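Local coordinates for periplasmic binding protein (Veillonella parvula, PDB 4MO9) that probably captures an iron-siderophore or related solute outside the cytoplasmic membrane and passes it to an ABC importer, at residues S56-K61 / A175-F180; A226-T229 / D234-T237; E320-A325 / E350-F355. All blocks are in the same frame, centred on the assembly; numbering follows the deposited sequence.

Contact 1: residues S56-K61 / A175-F180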
loop_
_atom_site.group_PDB
_atom_site.type_symbol
_atom_site.label_atom_id
_atom_site.label_comp_id
_atom_site.label_asym_id
_atom_site.label_seq_id
_atom_site.Cartn_x
_atom_site.Cartn_y
_atom_site.Cartn_z
ATOM N N SER A 56 -12.468 -5.357 4.717
ATOM C CA SER A 56 -12.455 -5.318 6.176
ATOM C C SER A 56 -13.009 -3.987 6.663
ATOM O O SER A 56 -13.726 -3.931 7.657
ATOM C CB SER A 56 -11.033 -5.510 6.708
ATOM O OG SER A 56 -10.464 -6.714 6.229
ATOM N N ALA A 57 -12.678 -2.910 5.957
ATOM C CA ALA A 57 -13.146 -1.580 6.343
ATOM C C ALA A 57 -14.655 -1.431 6.153
ATOM O O ALA A 57 -15.311 -0.674 6.879
ATOM C CB ALA A 57 -12.399 -0.518 5.550
ATOM N N LEU A 58 -15.205 -2.156 5.184
ATOM C CA LEU A 58 -16.640 -2.118 4.898
ATOM C C LEU A 58 -17.437 -3.037 5.823
ATOM O O LEU A 58 -18.527 -2.678 6.293
ATOM C CB LEU A 58 -16.886 -2.506 3.432
ATOM C CG LEU A 58 -16.407 -1.466 2.418
ATOM C CD1 LEU A 58 -16.232 -2.074 1.025
ATOM C CD2 LEU A 58 -17.371 -0.296 2.367
HETATM N N MSE A 59 -16.897 -4.226 6.092
HETATM C CA MSE A 59 -17.657 -5.240 6.820
HETATM C C MSE A 59 -17.375 -5.253 8.324
HETATM O O MSE A 59 -18.180 -5.774 9.105
HETATM C CB MSE A 59 -17.369 -6.635 6.253
HETATM C CG MSE A 59 -17.666 -6.820 4.771
HETATM SE SE MSE A 59 -19.534 -6.473 4.330
HETATM C CE MSE A 59 -20.403 -7.654 5.637
ATOM N N GLY A 60 -16.233 -4.703 8.733
ATOM C CA GLY A 60 -15.875 -4.736 10.143
ATOM C C GLY A 60 -15.827 -6.162 10.672
ATOM O O GLY A 60 -15.185 -7.030 10.074
ATOM N N LYS A 61 -16.522 -6.408 11.782
ATOM C CA LYS A 61 -16.486 -7.716 12.429
ATOM C C LYS A 61 -17.105 -8.814 11.572
ATOM O O LYS A 61 -16.843 -9.996 11.798
ATOM C CB LYS A 61 -17.195 -7.662 13.777
ATOM C CG LYS A 61 -16.438 -6.923 14.865
ATOM C CD LYS A 61 -17.302 -6.818 16.117
ATOM C CE LYS A 61 -16.469 -6.546 17.364
ATOM N NZ LYS A 61 -17.318 -6.447 18.588
ATOM N N ALA A 175 -19.123 5.212 0.791
ATOM C CA ALA A 175 -19.110 6.676 0.660
ATOM C C ALA A 175 -18.310 7.368 1.782
ATOM O O ALA A 175 -17.585 8.338 1.528
ATOM C CB ALA A 175 -20.547 7.234 0.579
ATOM N N GLU A 176 -18.429 6.880 3.014
ATOM C CA GLU A 176 -17.656 7.450 4.118
ATOM C C GLU A 176 -16.167 7.240 3.896
ATOM O O GLU A 176 -15.360 8.128 4.165
ATOM C CB GLU A 176 -18.023 6.788 5.436
ATOM C CG GLU A 176 -19.481 6.893 5.832
ATOM C CD GLU A 176 -19.800 5.971 6.995
ATOM O OE1 GLU A 176 -18.880 5.727 7.813
ATOM O OE2 GLU A 176 -20.954 5.486 7.080
ATOM N N ILE A 177 -15.802 6.050 3.432
ATOM C CA ILE A 177 -14.390 5.723 3.242
ATOM C C ILE A 177 -13.811 6.565 2.109
ATOM O O ILE A 177 -12.691 7.079 2.221
ATOM C CB ILE A 177 -14.195 4.215 2.968
ATOM C CG1 ILE A 177 -14.594 3.410 4.214
ATOM C CG2 ILE A 177 -12.756 3.906 2.575
ATOM C CD1 ILE A 177 -14.714 1.885 3.953
ATOM N N SER A 178 -14.577 6.710 1.030
ATOM C CA SER A 178 -14.175 7.522 -0.117
ATOM C C SER A 178 -13.992 8.989 0.265
ATOM O O SER A 178 -13.048 9.653 -0.190
ATOM C CB SER A 178 -15.226 7.410 -1.225
ATOM O OG SER A 178 -14.783 8.094 -2.385
ATOM N N LYS A 179 -14.886 9.506 1.099
ATOM C CA LYS A 179 -14.782 10.902 1.518
ATOM C C LYS A 179 -13.614 11.091 2.473
ATOM O O LYS A 179 -12.915 12.108 2.410
ATOM C CB LYS A 179 -16.096 11.388 2.142
ATOM C CG LYS A 179 -17.214 11.576 1.116
ATOM C CD LYS A 179 -18.507 11.975 1.798
ATOM C CE LYS A 179 -19.633 12.140 0.776
ATOM N NZ LYS A 179 -20.880 12.567 1.456
ATOM N N PHE A 180 -13.396 10.122 3.358
ATOM C CA PHE A 180 -12.232 10.162 4.253
ATOM C C PHE A 180 -10.956 10.273 3.431
ATOM O O PHE A 180 -10.054 11.069 3.741
ATOM C CB PHE A 180 -12.179 8.882 5.100
ATOM C CG PHE A 180 -10.976 8.789 6.006
ATOM C CD1 PHE A 180 -11.079 9.144 7.351
ATOM C CD2 PHE A 180 -9.753 8.333 5.525
ATOM C CE1 PHE A 180 -9.966 9.052 8.203
ATOM C CE2 PHE A 180 -8.638 8.238 6.373
ATOM C CZ PHE A 180 -8.751 8.602 7.711
#
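I177 carries this contact almost single-handed: its terminal methyl CD1 reaches the CB of A57 at 3.7 Å and the CD2 of L58 at 3.8 Å, bridging two helices. The isoleucine gets there with CG1 set anti to the carbonyl carbon (chi1 -66°) and the chain then nearly extended (chi2 168°), which thrusts CD1 straight out from helix 171-194. A57 offers just its methyl, aimed at the other helix. L58 starts off alongside rather than toward its partner, but CG anti to the carbonyl carbon (chi1 -70°) brings CD2 to the isoleucine tip, while its CG stays 4.1 Å from CD1 of I177. The two branched chains cross obliquely. No hydrogen bond joins the two segments, so the grip between them is methyl against methyl, and it is buried.

Further residues pack around these three. F355 of helix 344-355 packs on both A57 and I177, and I164 and L168 of helix 154-168 lie against L58; one polar tie, from R173 NE to the carbonyl O of A57, links the same two helices. The helix carrying A57 and L58 gives way at G60, which has positive phi. Helix 52-59 follows a strand of the four-stranded parallel sheet and so belongs with the N-terminal lobe; its partner 171-194 is the long helix that joins the two lobes in TroA-like solute-binding proteins.

Contact 2: residues A226-T229 / D234-T237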
loop_
_atom_site.group_PDB
_atom_site.type_symbol
_atom_site.label_atom_id
_atom_site.label_comp_id
_atom_site.label_asym_id
_atom_site.label_seq_id
_atom_site.Cartn_x
_atom_site.Cartn_y
_atom_site.Cartn_z
ATOM N N ALA A 226 6.614 7.959 -7.950
ATOM C CA ALA A 226 5.445 8.682 -8.448
ATOM C C ALA A 226 4.796 9.485 -7.323
ATOM O O ALA A 226 4.409 10.643 -7.512
ATOM C CB ALA A 226 4.433 7.726 -9.079
ATOM N N LEU A 227 4.660 8.859 -6.156
ATOM C CA LEU A 227 4.054 9.514 -5.008
ATOM C C LEU A 227 4.878 10.720 -4.554
ATOM O O LEU A 227 4.320 11.778 -4.242
ATOM C CB LEU A 227 3.902 8.526 -3.852
ATOM C CG LEU A 227 2.910 7.384 -4.080
ATOM C CD1 LEU A 227 3.040 6.360 -2.955
ATOM C CD2 LEU A 227 1.497 7.924 -4.135
ATOM N N ALA A 228 6.196 10.568 -4.517
ATOM C CA ALA A 228 7.059 11.678 -4.091
ATOM C C ALA A 228 6.944 12.860 -5.056
ATOM O O ALA A 228 6.896 14.021 -4.639
ATOM C CB ALA A 228 8.496 11.214 -3.986
ATOM N N THR A 229 6.895 12.561 -6.348
ATOM C CA THR A 229 6.693 13.598 -7.359
ATOM C C THR A 229 5.354 14.332 -7.192
ATOM O O THR A 229 5.301 15.564 -7.266
ATOM C CB THR A 229 6.795 13.000 -8.769
ATOM O OG1 THR A 229 8.129 12.507 -8.963
ATOM C CG2 THR A 229 6.484 14.053 -9.826
ATOM N N ASP A 234 11.611 16.627 -5.883
ATOM C CA ASP A 234 12.459 16.323 -7.031
ATOM C C ASP A 234 13.191 15.002 -6.770
ATOM O O ASP A 234 14.168 14.965 -6.015
ATOM C CB ASP A 234 13.473 17.453 -7.255
ATOM C CG ASP A 234 14.271 17.284 -8.536
ATOM O OD1 ASP A 234 14.135 16.232 -9.197
ATOM O OD2 ASP A 234 15.051 18.203 -8.883
ATOM N N VAL A 235 12.716 13.920 -7.384
ATOM C CA VAL A 235 13.308 12.595 -7.187
ATOM C C VAL A 235 14.667 12.473 -7.898
ATOM O O VAL A 235 14.722 12.408 -9.129
ATOM C CB VAL A 235 12.346 11.493 -7.678
ATOM C CG1 VAL A 235 12.944 10.117 -7.453
ATOM C CG2 VAL A 235 10.996 11.610 -6.965
ATOM N N ILE A 236 15.763 12.429 -7.136
ATOM C CA ILE A 236 17.101 12.512 -7.749
ATOM C C ILE A 236 17.394 11.371 -8.734
ATOM O O ILE A 236 18.255 11.497 -9.609
ATOM C CB ILE A 236 18.253 12.595 -6.699
ATOM C CG1 ILE A 236 18.456 11.256 -5.973
ATOM C CG2 ILE A 236 18.024 13.754 -5.716
ATOM C CD1 ILE A 236 19.766 11.193 -5.154
ATOM N N THR A 237 16.679 10.260 -8.583
ATOM C CA THR A 237 16.886 9.081 -9.421
ATOM C C THR A 237 15.941 9.021 -10.629
ATOM O O THR A 237 16.008 8.071 -11.409
ATOM C CB THR A 237 16.714 7.777 -8.604
ATOM O OG1 THR A 237 15.553 7.888 -7.770
ATOM C CG2 THR A 237 17.939 7.508 -7.732
HETATM O O HOH W 1 10.583 14.085 -9.249
#
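V235 pushes one methyl, CG2, into the corner made by A228 and T229. The pair sits in a beta-alpha-beta unit, in which strand 201-206 leads through helix 224-230 to the parallel strand 234-235, and the contact packs that helix against the second strand. CG2 lies 3.9 Å from the CB of A228, a plain apolar touch, and 3.6 Å from the OG1 of T229. With CG1 anti to the backbone N (chi1 -179°), it is the other branch, CG2, that V235 turns to the helix. T229 presents its hydroxyl to this methyl because OG1 stands anti to the carbonyl carbon (chi1 -64°); the two side chains run across each other at about a right angle.

One shell out, A228 also rests on L204 of strand 201-206 and on F334 of helix 324-334, which places its methyl between sheet and neighbouring helix. Backbone bonds from D234 to P200 and V202 and from I236 to V202 fasten the strand at one margin of the five-stranded sheet. The hydroxyl of T229 has one proton to give, with G220 O its strongest partner and G225 O also in hydrogen-bonding range, so the two carbonyls share or compete for it. A water supplies the proton of the other bond and bridges the two segments: it donates to T229 OG1 at 2.9 Å and accepts from the backbone N of V235 at 2.8 Å.

Contact 3: residues E320-A325 / E350-F355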
loop_
_atom_site.group_PDB
_atom_site.type_symbol
_atom_site.label_atom_id
_atom_site.label_comp_id
_atom_site.label_asym_id
_atom_site.label_seq_id
_atom_site.Cartn_x
_atom_site.Cartn_y
_atom_site.Cartn_z
ATOM N N GLU A 320 -3.031 1.328 -1.559
ATOM C CA GLU A 320 -4.057 0.779 -0.672
ATOM C C GLU A 320 -5.109 1.802 -0.289
ATOM O O GLU A 320 -4.909 3.019 -0.441
ATOM C CB GLU A 320 -3.440 0.197 0.615
ATOM C CG GLU A 320 -3.172 -1.319 0.580
ATOM C CD GLU A 320 -4.443 -2.159 0.404
ATOM O OE1 GLU A 320 -5.575 -1.601 0.482
ATOM O OE2 GLU A 320 -4.311 -3.395 0.201
ATOM N N VAL A 321 -6.213 1.287 0.242
ATOM C CA VAL A 321 -7.350 2.116 0.616
ATOM C C VAL A 321 -6.968 3.162 1.664
ATOM O O VAL A 321 -7.567 4.245 1.701
ATOM C CB VAL A 321 -8.541 1.245 1.101
ATOM C CG1 VAL A 321 -8.163 0.487 2.392
ATOM C CG2 VAL A 321 -9.799 2.095 1.304
ATOM N N PHE A 322 -5.968 2.860 2.500
ATOM C CA PHE A 322 -5.560 3.798 3.539
ATOM C C PHE A 322 -4.330 4.654 3.169
ATOM O O PHE A 322 -3.732 5.290 4.049
ATOM C CB PHE A 322 -5.326 3.072 4.889
ATOM C CG PHE A 322 -4.450 1.835 4.791
ATOM C CD1 PHE A 322 -3.310 1.820 3.985
ATOM C CD2 PHE A 322 -4.760 0.687 5.525
ATOM C CE1 PHE A 322 -2.506 0.683 3.896
ATOM C CE2 PHE A 322 -3.959 -0.455 5.444
ATOM C CZ PHE A 322 -2.831 -0.457 4.625
ATOM N N ASP A 323 -3.950 4.681 1.887
ATOM C CA ASP A 323 -2.689 5.338 1.504
ATOM C C ASP A 323 -2.723 6.869 1.507
ATOM O O ASP A 323 -1.709 7.509 1.217
ATOM C CB ASP A 323 -2.061 4.763 0.204
ATOM C CG ASP A 323 -2.747 5.229 -1.081
ATOM O OD1 ASP A 323 -3.545 6.205 -1.098
ATOM O OD2 ASP A 323 -2.481 4.585 -2.124
ATOM N N ALA A 324 -3.874 7.449 1.850
ATOM C CA ALA A 324 -3.955 8.901 2.023
ATOM C C ALA A 324 -2.919 9.358 3.041
ATOM O O ALA A 324 -2.387 10.470 2.949
ATOM C CB ALA A 324 -5.348 9.311 2.481
ATOM N N ALA A 325 -2.641 8.499 4.018
ATOM C CA ALA A 325 -1.619 8.802 5.023
ATOM C C ALA A 325 -0.230 8.952 4.401
ATOM O O ALA A 325 0.614 9.700 4.919
ATOM C CB ALA A 325 -1.601 7.736 6.105
ATOM N N GLU A 350 -6.647 6.853 12.627
ATOM C CA GLU A 350 -8.065 7.157 12.506
ATOM C C GLU A 350 -8.747 6.228 11.497
ATOM O O GLU A 350 -9.899 5.823 11.706
ATOM C CB GLU A 350 -8.265 8.623 12.126
ATOM C CG GLU A 350 -9.704 9.098 12.208
ATOM C CD GLU A 350 -9.832 10.591 11.977
ATOM O OE1 GLU A 350 -8.792 11.295 12.011
ATOM O OE2 GLU A 350 -10.974 11.055 11.763
ATOM N N PHE A 351 -8.043 5.875 10.420
ATOM C CA PHE A 351 -8.609 4.930 9.456
ATOM C C PHE A 351 -8.879 3.609 10.172
ATOM O O PHE A 351 -9.952 3.017 10.016
ATOM C CB PHE A 351 -7.696 4.718 8.238
ATOM C CG PHE A 351 -8.302 3.830 7.194
ATOM C CD1 PHE A 351 -8.969 4.375 6.108
ATOM C CD2 PHE A 351 -8.234 2.448 7.311
ATOM C CE1 PHE A 351 -9.567 3.544 5.144
ATOM C CE2 PHE A 351 -8.832 1.613 6.362
ATOM C CZ PHE A 351 -9.491 2.156 5.280
ATOM N N TYR A 352 -7.914 3.144 10.959
ATOM C CA TYR A 352 -8.137 1.931 11.754
ATOM C C TYR A 352 -9.293 2.106 12.741
ATOM O O TYR A 352 -10.213 1.277 12.772
ATOM C CB TYR A 352 -6.876 1.528 12.527
ATOM C CG TYR A 352 -5.918 0.646 11.758
ATOM C CD1 TYR A 352 -5.104 1.174 10.763
ATOM C CD2 TYR A 352 -5.816 -0.711 12.041
ATOM C CE1 TYR A 352 -4.218 0.371 10.051
ATOM C CE2 TYR A 352 -4.945 -1.530 11.333
ATOM C CZ TYR A 352 -4.137 -0.983 10.346
ATOM O OH TYR A 352 -3.263 -1.795 9.636
ATOM N N ASP A 353 -9.228 3.157 13.562
ATOM C CA ASP A 353 -10.250 3.403 14.589
ATOM C C ASP A 353 -11.661 3.451 13.993
ATOM O O ASP A 353 -12.596 2.855 14.531
ATOM C CB ASP A 353 -9.979 4.718 15.330
ATOM C CG ASP A 353 -8.804 4.632 16.304
ATOM O OD1 ASP A 353 -8.379 3.510 16.666
ATOM O OD2 ASP A 353 -8.309 5.705 16.712
ATOM N N LYS A 354 -11.802 4.155 12.874
ATOM C CA LYS A 354 -13.109 4.361 12.245
ATOM C C LYS A 354 -13.670 3.153 11.499
ATOM O O LYS A 354 -14.876 2.887 11.585
ATOM C CB LYS A 354 -13.074 5.559 11.287
ATOM C CG LYS A 354 -13.251 6.916 11.957
ATOM C CD LYS A 354 -13.078 8.067 10.957
ATOM C CE LYS A 354 -14.150 8.046 9.865
ATOM N NZ LYS A 354 -15.509 8.399 10.371
ATOM N N PHE A 355 -12.819 2.427 10.768
ATOM C CA PHE A 355 -13.313 1.433 9.797
ATOM C C PHE A 355 -12.877 -0.016 10.021
ATOM O O PHE A 355 -13.636 -0.941 9.729
ATOM C CB PHE A 355 -12.900 1.831 8.380
ATOM C CG PHE A 355 -13.357 3.200 7.979
ATOM C CD1 PHE A 355 -14.709 3.512 7.951
ATOM C CD2 PHE A 355 -12.434 4.174 7.613
ATOM C CE1 PHE A 355 -15.138 4.777 7.577
ATOM C CE2 PHE A 355 -12.860 5.443 7.230
ATOM C CZ PHE A 355 -14.213 5.740 7.215
#
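V321 and F322, the middle residues of a type I turn from E320 to D323, close over the ring of F351. E320 at the head of the turn folds back on itself: its OE1 uses the anti lone pair to take the backbone N of V321 at 3.0 Å, while OE2 accepts from G49 N, tying the turn to the chain just ahead of helix 52-59. V321 then sets both methyls against the CZ end of the F351 ring, on the same side as F322 CB, with CG1 3.6 Å from F351 CZ and CG2 4.0 Å from the same atom. F322 comes next and lays its CB over the centre of one face of F351, a CH-pi contact 3.8 Å from CB to the ring centroid. With its CG in the crowded position between backbone N and carbonyl carbon (chi1 49°), the F322 ring is turned edge-on to F351, a T-shaped pair with planes at 86°.

Here the chain of this solute-binding fold has left strand 310-313 of the five-stranded sheet, and the turn is buried among helices 52-59, 154-168 and 171-194; F53 of helix 52-59 meets the F322 ring too. F355 CD2 covers the opposite face of F351, offset toward the rim. With an alanine in place of F351, the V321 methyls and F322 CB would probably lose the surface they rest on, and the F322 edge the face it points at. D323 completes the turn, its N bonded to E320 O at 3.0 Å, and its OD1 is held by the Y181 hydroxyl as helix 324-334 begins.

In the fold
From the N terminus, contact 1 closes first and spans the longest loop: 113 residues, including most of the four-stranded parallel sheet, lie between segments 56-61 and 175-180. Contact 2 follows as a tight local closure, four residues long, at the margin of the five-stranded sheet. Contact 3 comes last, with 24 residues between its two segments, the turn and helix 344-355. The three lie in series; none nests or crosses. Contacts 1 and 3 nevertheless meet in space, their centres about 9 Å apart, where I177 packs on V321 and F355, and A57 on F355. Contact 2 lies across the chain's centre from contact 1, and its nearest atoms stop about 6 Å short of contact 3.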